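Local atomic coordinates of F-BAR domain only protein 1 (Danio rerio, PDB entry 5JP2), a protein that probably acts early in clathrin-mediated endocytosis, its mu homology domain binding a peptide of Eps15, and may thereby regulate Bmp receptor uptake and signaling. Residues B[240-254]-B[273-285]. Numbering follows the deposited sequence. Where two conformers were deposited one is given.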
ATOM      1  N   ALA B 240      -5.056  11.516 -26.370  1.00 91.54           N
ATOM      2  CA  ALA B 240      -5.887  12.167 -25.383  1.00 92.95           C
ATOM      3  C   ALA B 240      -5.143  12.239 -24.050  1.00 89.30           C
ATOM      4  O   ALA B 240      -4.370  11.342 -23.710  1.00 75.59           O
ATOM      5  CB  ALA B 240      -7.200  11.415 -25.213  1.00 83.74           C
ATOM      6  N   PRO B 241      -5.352  13.304 -23.288  1.00 79.23           N
ATOM      7  CA  PRO B 241      -4.661  13.438 -22.006  1.00 89.04           C
ATOM      8  C   PRO B 241      -5.150  12.397 -21.018  1.00 69.16           C
ATOM      9  O   PRO B 241      -6.260  11.873 -21.120  1.00 52.15           O
ATOM     10  CB  PRO B 241      -5.032  14.850 -21.554  1.00 82.70           C
ATOM     11  CG  PRO B 241      -6.374  15.068 -22.153  1.00 91.11           C
ATOM     12  CD  PRO B 241      -6.365  14.354 -23.478  1.00 93.66           C
ATOM     13  N   SER B 242      -4.284  12.089 -20.059  1.00 57.63           N
ATOM     14  CA  SER B 242      -4.590  11.152 -18.991  1.00 43.77           C
ATOM     15  C   SER B 242      -4.515  11.867 -17.655  1.00 34.78           C
ATOM     16  O   SER B 242      -3.664  12.730 -17.455  1.00 38.18           O
ATOM     17  CB  SER B 242      -3.608   9.994 -18.980  1.00 38.73           C
ATOM     18  OG  SER B 242      -3.846   9.103 -20.045  1.00 66.74           O
ATOM     19  N   LEU B 243      -5.391  11.498 -16.739  1.00 28.58           N
ATOM     20  CA  LEU B 243      -5.363  12.055 -15.398  1.00 26.75           C
ATOM     21  C   LEU B 243      -4.744  11.055 -14.430  1.00 27.91           C
ATOM     22  O   LEU B 243      -4.986   9.852 -14.526  1.00 31.04           O
ATOM     23  CB  LEU B 243      -6.771  12.411 -14.930  1.00 34.27           C
ATOM     24  CG  LEU B 243      -7.518  13.463 -15.747  1.00 32.19           C
ATOM     25  CD1 LEU B 243      -8.545  12.790 -16.614  1.00 41.42           C
ATOM     26  CD2 LEU B 243      -8.155  14.458 -14.850  1.00 25.67           C
ATOM     27  N   ALA B 244      -3.944  11.561 -13.503  1.00 33.63           N
ATOM     28  CA  ALA B 244      -3.349  10.762 -12.446  1.00 30.78           C
ATOM     29  C   ALA B 244      -3.968  11.137 -11.108  1.00 30.12           C
ATOM     30  O   ALA B 244      -4.202  12.317 -10.833  1.00 28.02           O
ATOM     31  CB  ALA B 244      -1.837  10.955 -12.397  1.00 26.39           C
ATOM     32  N   VAL B 245      -4.251  10.119 -10.297  1.00 33.45           N
ATOM     33  CA  VAL B 245      -4.783  10.278  -8.952  1.00 17.23           C
ATOM     34  C   VAL B 245      -3.796   9.715  -7.942  1.00 24.11           C
ATOM     35  O   VAL B 245      -3.219   8.644  -8.141  1.00 32.70           O
ATOM     36  CB  VAL B 245      -6.152   9.596  -8.799  1.00 22.31           C
ATOM     37  CG1 VAL B 245      -6.731   9.888  -7.436  1.00 30.66           C
ATOM     38  CG2 VAL B 245      -7.085  10.081  -9.871  1.00 29.30           C
ATOM     39  N   GLN B 246      -3.643  10.427  -6.836  1.00 31.89           N
ATOM     40  CA  GLN B 246      -2.771  10.036  -5.748  1.00 22.86           C
ATOM     41  C   GLN B 246      -3.572   9.984  -4.463  1.00 28.44           C
ATOM     42  O   GLN B 246      -4.406  10.850  -4.214  1.00 31.47           O
ATOM     43  CB  GLN B 246      -1.610  11.009  -5.616  1.00 28.76           C
ATOM     44  CG  GLN B 246      -0.826  11.109  -6.904  1.00 40.27           C
ATOM     45  CD  GLN B 246       0.335  12.036  -6.794  1.00 37.41           C
ATOM     46  OE1 GLN B 246       0.233  13.100  -6.202  1.00 42.11           O
ATOM     47  NE2 GLN B 246       1.438  11.668  -7.412  1.00 56.17           N
ATOM     48  N   PHE B 247      -3.323   8.967  -3.655  1.00 30.31           N
ATOM     49  CA  PHE B 247      -3.934   8.898  -2.340  1.00 30.53           C
ATOM     50  C   PHE B 247      -3.161   7.909  -1.487  1.00 28.83           C
ATOM     51  O   PHE B 247      -2.280   7.195  -1.965  1.00 38.74           O
ATOM     52  CB  PHE B 247      -5.422   8.532  -2.427  1.00 21.26           C
ATOM     53  CG  PHE B 247      -5.712   7.222  -3.110  1.00 31.96           C
ATOM     54  CD1 PHE B 247      -5.468   6.005  -2.473  1.00 26.78           C
ATOM     55  CD2 PHE B 247      -6.290   7.209  -4.371  1.00 27.78           C
ATOM     56  CE1 PHE B 247      -5.747   4.809  -3.101  1.00 17.72           C
ATOM     57  CE2 PHE B 247      -6.584   6.018  -5.003  1.00 20.18           C
ATOM     58  CZ  PHE B 247      -6.316   4.811  -4.354  1.00 24.03           C
ATOM     59  N   VAL B 248      -3.558   7.837  -0.217  1.00 31.99           N
ATOM     60  CA  VAL B 248      -2.863   7.105   0.826  1.00 25.68           C
ATOM     61  C   VAL B 248      -3.947   6.555   1.733  1.00 28.24           C
ATOM     62  O   VAL B 248      -5.063   7.065   1.771  1.00 35.04           O
ATOM     63  CB  VAL B 248      -1.874   8.020   1.603  1.00 44.99           C
ATOM     64  CG1 VAL B 248      -1.396   7.395   2.883  1.00 62.96           C
ATOM     65  CG2 VAL B 248      -0.693   8.368   0.751  1.00 33.02           C
ATOM     66  N   GLY B 249      -3.621   5.502   2.462  1.00 34.50           N
ATOM     67  CA  GLY B 249      -4.545   4.919   3.408  1.00 34.38           C
ATOM     68  C   GLY B 249      -3.774   4.216   4.502  1.00 31.90           C
ATOM     69  O   GLY B 249      -2.570   4.002   4.402  1.00 32.87           O
ATOM     70  N   SER B 250      -4.476   3.924   5.588  1.00 35.58           N
ATOM     71  CA  SER B 250      -3.876   3.225   6.707  1.00 35.44           C
ATOM     72  C   SER B 250      -4.968   2.453   7.408  1.00 30.98           C
ATOM     73  O   SER B 250      -6.129   2.853   7.383  1.00 43.00           O
ATOM     74  CB  SER B 250      -3.211   4.178   7.693  1.00 33.46           C
ATOM     75  OG  SER B 250      -4.194   5.015   8.245  1.00 59.82           O
ATOM     76  N   GLY B 251      -4.587   1.359   8.051  1.00 34.51           N
ATOM     77  CA  GLY B 251      -5.509   0.590   8.844  1.00 24.06           C
ATOM     78  C   GLY B 251      -6.138  -0.567   8.118  1.00 22.92           C
ATOM     79  O   GLY B 251      -6.802  -1.390   8.749  1.00 37.94           O
ATOM     80  N   ALA B 252      -5.934  -0.673   6.818  1.00 33.30           N
ATOM     81  CA  ALA B 252      -6.435  -1.803   6.060  1.00 33.39           C
ATOM     82  C   ALA B 252      -5.450  -2.107   4.950  1.00 30.78           C
ATOM     83  O   ALA B 252      -4.591  -1.290   4.619  1.00 28.97           O
ATOM     84  CB  ALA B 252      -7.824  -1.526   5.487  1.00 30.83           C
ATOM     85  N   SER B 253      -5.564  -3.306   4.402  1.00 30.48           N
ATOM     86  CA  SER B 253      -4.828  -3.690   3.218  1.00 28.76           C
ATOM     87  C   SER B 253      -5.773  -3.701   2.024  1.00 34.55           C
ATOM     88  O   SER B 253      -6.977  -3.901   2.170  1.00 42.76           O
ATOM     89  CB  SER B 253      -4.170  -5.055   3.400  1.00 29.96           C
ATOM     90  OG  SER B 253      -5.094  -6.093   3.203  1.00 37.99           O
ATOM     91  N   LEU B 254      -5.232  -3.433   0.843  1.00 31.69           N
ATOM     92  CA  LEU B 254      -6.055  -3.537  -0.351  1.00 27.73           C
ATOM     93  C   LEU B 254      -6.230  -4.983  -0.783  1.00 40.43           C
ATOM     94  O   LEU B 254      -7.326  -5.383  -1.180  1.00 40.08           O
ATOM     95  CB  LEU B 254      -5.457  -2.709  -1.482  1.00 28.34           C
ATOM     96  CG  LEU B 254      -5.297  -1.234  -1.141  1.00 30.65           C
ATOM     97  CD1 LEU B 254      -4.537  -0.488  -2.208  1.00 26.31           C
ATOM     98  CD2 LEU B 254      -6.668  -0.642  -0.934  1.00 29.87           C
ATOM     99  N   LYS B 273      -0.748  -1.410   8.808  1.00 36.06           N
ATOM    100  CA  LYS B 273      -1.201  -1.582   7.432  1.00 26.20           C
ATOM    101  C   LYS B 273      -1.269  -0.233   6.737  1.00 30.26           C
ATOM    102  O   LYS B 273      -1.960   0.668   7.209  1.00 34.63           O
ATOM    103  CB  LYS B 273      -2.564  -2.259   7.394  1.00 27.97           C
ATOM    104  CG  LYS B 273      -2.627  -3.473   8.212  1.00 24.42           C
ATOM    105  CD  LYS B 273      -3.907  -4.193   8.001  1.00 26.68           C
ATOM    106  CE  LYS B 273      -4.056  -5.282   9.026  1.00 32.82           C
ATOM    107  NZ  LYS B 273      -5.070  -6.274   8.635  1.00 39.59           N
ATOM    108  N   ARG B 274      -0.554  -0.093   5.626  1.00 29.75           N
ATOM    109  CA  ARG B 274      -0.538   1.148   4.871  1.00 28.79           C
ATOM    110  C   ARG B 274      -0.539   0.866   3.377  1.00 32.88           C
ATOM    111  O   ARG B 274      -0.004  -0.140   2.916  1.00 39.05           O
ATOM    112  CB  ARG B 274       0.665   2.010   5.232  1.00 37.75           C
ATOM    113  CG  ARG B 274       1.986   1.346   5.003  1.00 56.50           C
ATOM    114  CD  ARG B 274       3.125   2.233   5.455  1.00 59.16           C
ATOM    115  NE  ARG B 274       4.422   1.713   5.039  1.00 56.64           N
ATOM    116  CZ  ARG B 274       5.564   2.366   5.181  1.00 49.71           C
ATOM    117  NH1 ARG B 274       5.570   3.566   5.730  1.00 66.98           N
ATOM    118  NH2 ARG B 274       6.700   1.821   4.773  1.00 64.66           N
ATOM    119  N   PHE B 275      -1.164   1.757   2.619  1.00 32.26           N
ATOM    120  CA  PHE B 275      -1.136   1.618   1.181  1.00 31.44           C
ATOM    121  C   PHE B 275      -1.058   2.984   0.523  1.00 31.34           C
ATOM    122  O   PHE B 275      -1.389   4.004   1.120  1.00 34.44           O
ATOM    123  CB  PHE B 275      -2.335   0.819   0.686  1.00 29.94           C
ATOM    124  CG  PHE B 275      -3.660   1.422   1.012  1.00 30.27           C
ATOM    125  CD1 PHE B 275      -4.143   2.504   0.297  1.00 37.08           C
ATOM    126  CD2 PHE B 275      -4.452   0.876   1.994  1.00 32.36           C
ATOM    127  CE1 PHE B 275      -5.371   3.037   0.572  1.00 31.47           C
ATOM    128  CE2 PHE B 275      -5.684   1.404   2.272  1.00 34.49           C
ATOM    129  CZ  PHE B 275      -6.144   2.484   1.564  1.00 31.98           C
ATOM    130  N   ALA B 276      -0.602   2.985  -0.722  1.00 28.39           N
ATOM    131  CA  ALA B 276      -0.451   4.215  -1.475  1.00 29.40           C
ATOM    132  C   ALA B 276      -0.616   3.923  -2.959  1.00 30.63           C
ATOM    133  O   ALA B 276      -0.412   2.803  -3.419  1.00 29.06           O
ATOM    134  CB  ALA B 276       0.903   4.868  -1.216  1.00 25.25           C
ATOM    135  N   THR B 277      -0.968   4.961  -3.704  1.00 32.41           N
ATOM    136  CA  THR B 277      -1.025   4.848  -5.146  1.00 27.15           C
ATOM    137  C   THR B 277       0.378   4.850  -5.726  1.00 33.68           C
ATOM    138  O   THR B 277       1.266   5.551  -5.250  1.00 40.22           O
ATOM    139  CB  THR B 277      -1.805   5.999  -5.772  1.00 23.13           C
ATOM    140  OG1 THR B 277      -1.315   7.236  -5.281  1.00 26.03           O
ATOM    141  CG2 THR B 277      -3.238   5.887  -5.491  1.00 22.54           C
ATOM    142  N   GLY B 278       0.573   4.042  -6.745  1.00 29.79           N
ATOM    143  CA  GLY B 278       1.689   4.208  -7.642  1.00 23.49           C
ATOM    144  C   GLY B 278       1.211   5.068  -8.800  1.00 33.53           C
ATOM    145  O   GLY B 278       0.811   6.217  -8.607  1.00 55.16           O
ATOM    146  N   LYS B 279       1.366   4.565 -10.012  1.00 28.01           N
ATOM    147  CA  LYS B 279       0.703   5.147 -11.169  1.00 37.71           C
ATOM    148  C   LYS B 279      -0.752   4.698 -11.196  1.00 27.17           C
ATOM    149  O   LYS B 279      -1.039   3.519 -11.405  1.00 34.84           O
ATOM    150  CB  LYS B 279       1.447   4.739 -12.436  1.00 28.84           C
ATOM    151  CG  LYS B 279       1.034   5.483 -13.677  1.00 73.87           C
ATOM    152  CD  LYS B 279       1.930   5.123 -14.860  1.00 50.53           C
ATOM    153  CE  LYS B 279       1.728   3.683 -15.285  1.00 61.90           C
ATOM    154  NZ  LYS B 279       2.714   3.253 -16.307  1.00 61.36           N
ATOM    155  N   TYR B 280      -1.673   5.637 -11.033  1.00 32.74           N
ATOM    156  CA  TYR B 280      -3.087   5.314 -10.886  1.00 23.72           C
ATOM    157  C   TYR B 280      -3.852   6.264 -11.793  1.00 25.92           C
ATOM    158  O   TYR B 280      -4.004   7.438 -11.462  1.00 31.56           O
ATOM    159  CB  TYR B 280      -3.493   5.461  -9.417  1.00 29.01           C
ATOM    160  CG  TYR B 280      -4.762   4.792  -8.984  1.00 21.09           C
ATOM    161  CD1 TYR B 280      -5.987   5.365  -9.253  1.00 19.69           C
ATOM    162  CD2 TYR B 280      -4.738   3.608  -8.264  1.00 25.05           C
ATOM    163  CE1 TYR B 280      -7.142   4.777  -8.859  1.00 17.35           C
ATOM    164  CE2 TYR B 280      -5.909   3.008  -7.840  1.00 18.92           C
ATOM    165  CZ  TYR B 280      -7.105   3.602  -8.135  1.00 22.54           C
ATOM    166  OH  TYR B 280      -8.281   3.025  -7.748  1.00 24.49           O
ATOM    167  N   MET B 281      -4.387   5.753 -12.905  1.00 26.02           N
ATOM    168  CA  MET B 281      -4.671   6.608 -14.055  1.00 23.91           C
ATOM    169  C   MET B 281      -6.042   6.353 -14.662  1.00 26.14           C
ATOM    170  O   MET B 281      -6.548   5.236 -14.668  1.00 27.56           O
ATOM    171  CB  MET B 281      -3.662   6.422 -15.191  1.00 31.48           C
ATOM    172  CG  MET B 281      -2.228   6.331 -14.809  1.00 26.16           C
ATOM    173  SD  MET B 281      -1.498   7.835 -14.224  1.00 41.98           S
ATOM    174  CE  MET B 281      -1.454   8.834 -15.693  1.00 33.78           C
ATOM    175  N   ALA B 282      -6.617   7.416 -15.207  1.00 26.91           N
ATOM    176  CA  ALA B 282      -7.837   7.351 -15.998  1.00 28.06           C
ATOM    177  C   ALA B 282      -7.567   7.992 -17.345  1.00 28.86           C
ATOM    178  O   ALA B 282      -7.148   9.148 -17.404  1.00 34.39           O
ATOM    179  CB  ALA B 282      -8.998   8.060 -15.312  1.00 26.57           C
ATOM    180  N   GLY B 283      -7.763   7.234 -18.413  1.00 30.22           N
ATOM    181  CA  GLY B 283      -7.689   7.761 -19.756  1.00 49.78           C
ATOM    182  C   GLY B 283      -9.070   7.982 -20.339  1.00 46.97           C
ATOM    183  O   GLY B 283     -10.055   7.434 -19.864  1.00 42.17           O
ATOM    184  N   CYS B 284      -9.139   8.801 -21.385  0.50 65.21           N
ATOM    185  CA  CYS B 284     -10.404   9.104 -22.036  0.50 69.61           C
ATOM    186  C   CYS B 284     -10.261   8.992 -23.545  0.50 74.95           C
ATOM    187  O   CYS B 284      -9.183   9.211 -24.100  0.50 80.32           O
ATOM    188  CB  CYS B 284     -10.912  10.502 -21.663  0.50 70.93           C
ATOM    189  SG  CYS B 284      -9.646  11.763 -21.584  0.50 59.58           S
ATOM    190  N   SER B 285     -11.361   8.638 -24.199  1.00 72.85           N
ATOM    191  CA  SER B 285     -11.375   8.487 -25.648  1.00102.53           C
ATOM    192  C   SER B 285     -11.882   9.761 -26.315  1.00103.30           C
ATOM    193  O   SER B 285     -12.882  10.339 -25.887  1.00101.04           O
ATOM    194  CB  SER B 285     -12.247   7.308 -26.064  1.00 97.57           C
ATOM    195  OG  SER B 285     -13.615   7.630 -25.911  1.00 77.56           O
TER
HETATM  196  O   HOH W   1      -1.138   8.126  -9.355  1.00 34.51           O
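Phe-275 lies sandwiched between Gly-249 and Leu-254. Gly-249 CA sits against one face of the ring, 3.4 Å from Phe-275 CZ, while Leu-254 CD2 stands over the centre of the opposite face, 3.8 Å from the centroid, and the Ala-252 carbonyl oxygen meets the ring edge in its plane. With CG between the backbone N and the carbonyl carbon (chi1 60°), the ring is laid over Gly-249, where a CB would clash with Phe-275 CZ. Replacing Phe-275 by alanine is likely to open a gap between Gly-249 and Leu-254, leaving the leucine without its aromatic partner.

The Phe-247 ring follows, its CE1 4.1 Å from Phe-275 CE1. Thr-277 CG2 rests almost on the normal of Phe-247, 3.3 Å from the centroid, a close CH-pi contact, and the edge of Phe-247 then points at the face of Tyr-280 in a T-shaped pair with planes at 72°. The hydroxyl of Tyr-280 is held by the Leu-145 carbonyl.

Antiparallel strand pairing frames this row, but its register shifts by one residue where the second strand turns a corner at Gly-278 and Lys-279. There Phe-247 N donates to Thr-277 OG1 (3.1 Å) instead of a carbonyl, and a water lies in the corner near the carbonyl oxygens of Val-245 and Gly-278. Beyond the break, on the face opposite the aromatic rings, the side chain of Met-281 folds back so that SD lies 3.6 Å from Ala-244 CB; Cys-284 forms a disulfide with Cys-151.

Further along the face of Met-281, Val-248, Ala-276 and Arg-274 meet the bound peptide: Arg-274 hydrogen-bonds its backbone and makes a cation-pi contact with an aromatic side chain. The pairing thus separates an aromatic, apolar interior from a face on which Val-248 and Ala-276 pack on the peptide and Arg-274 adds a positive charge.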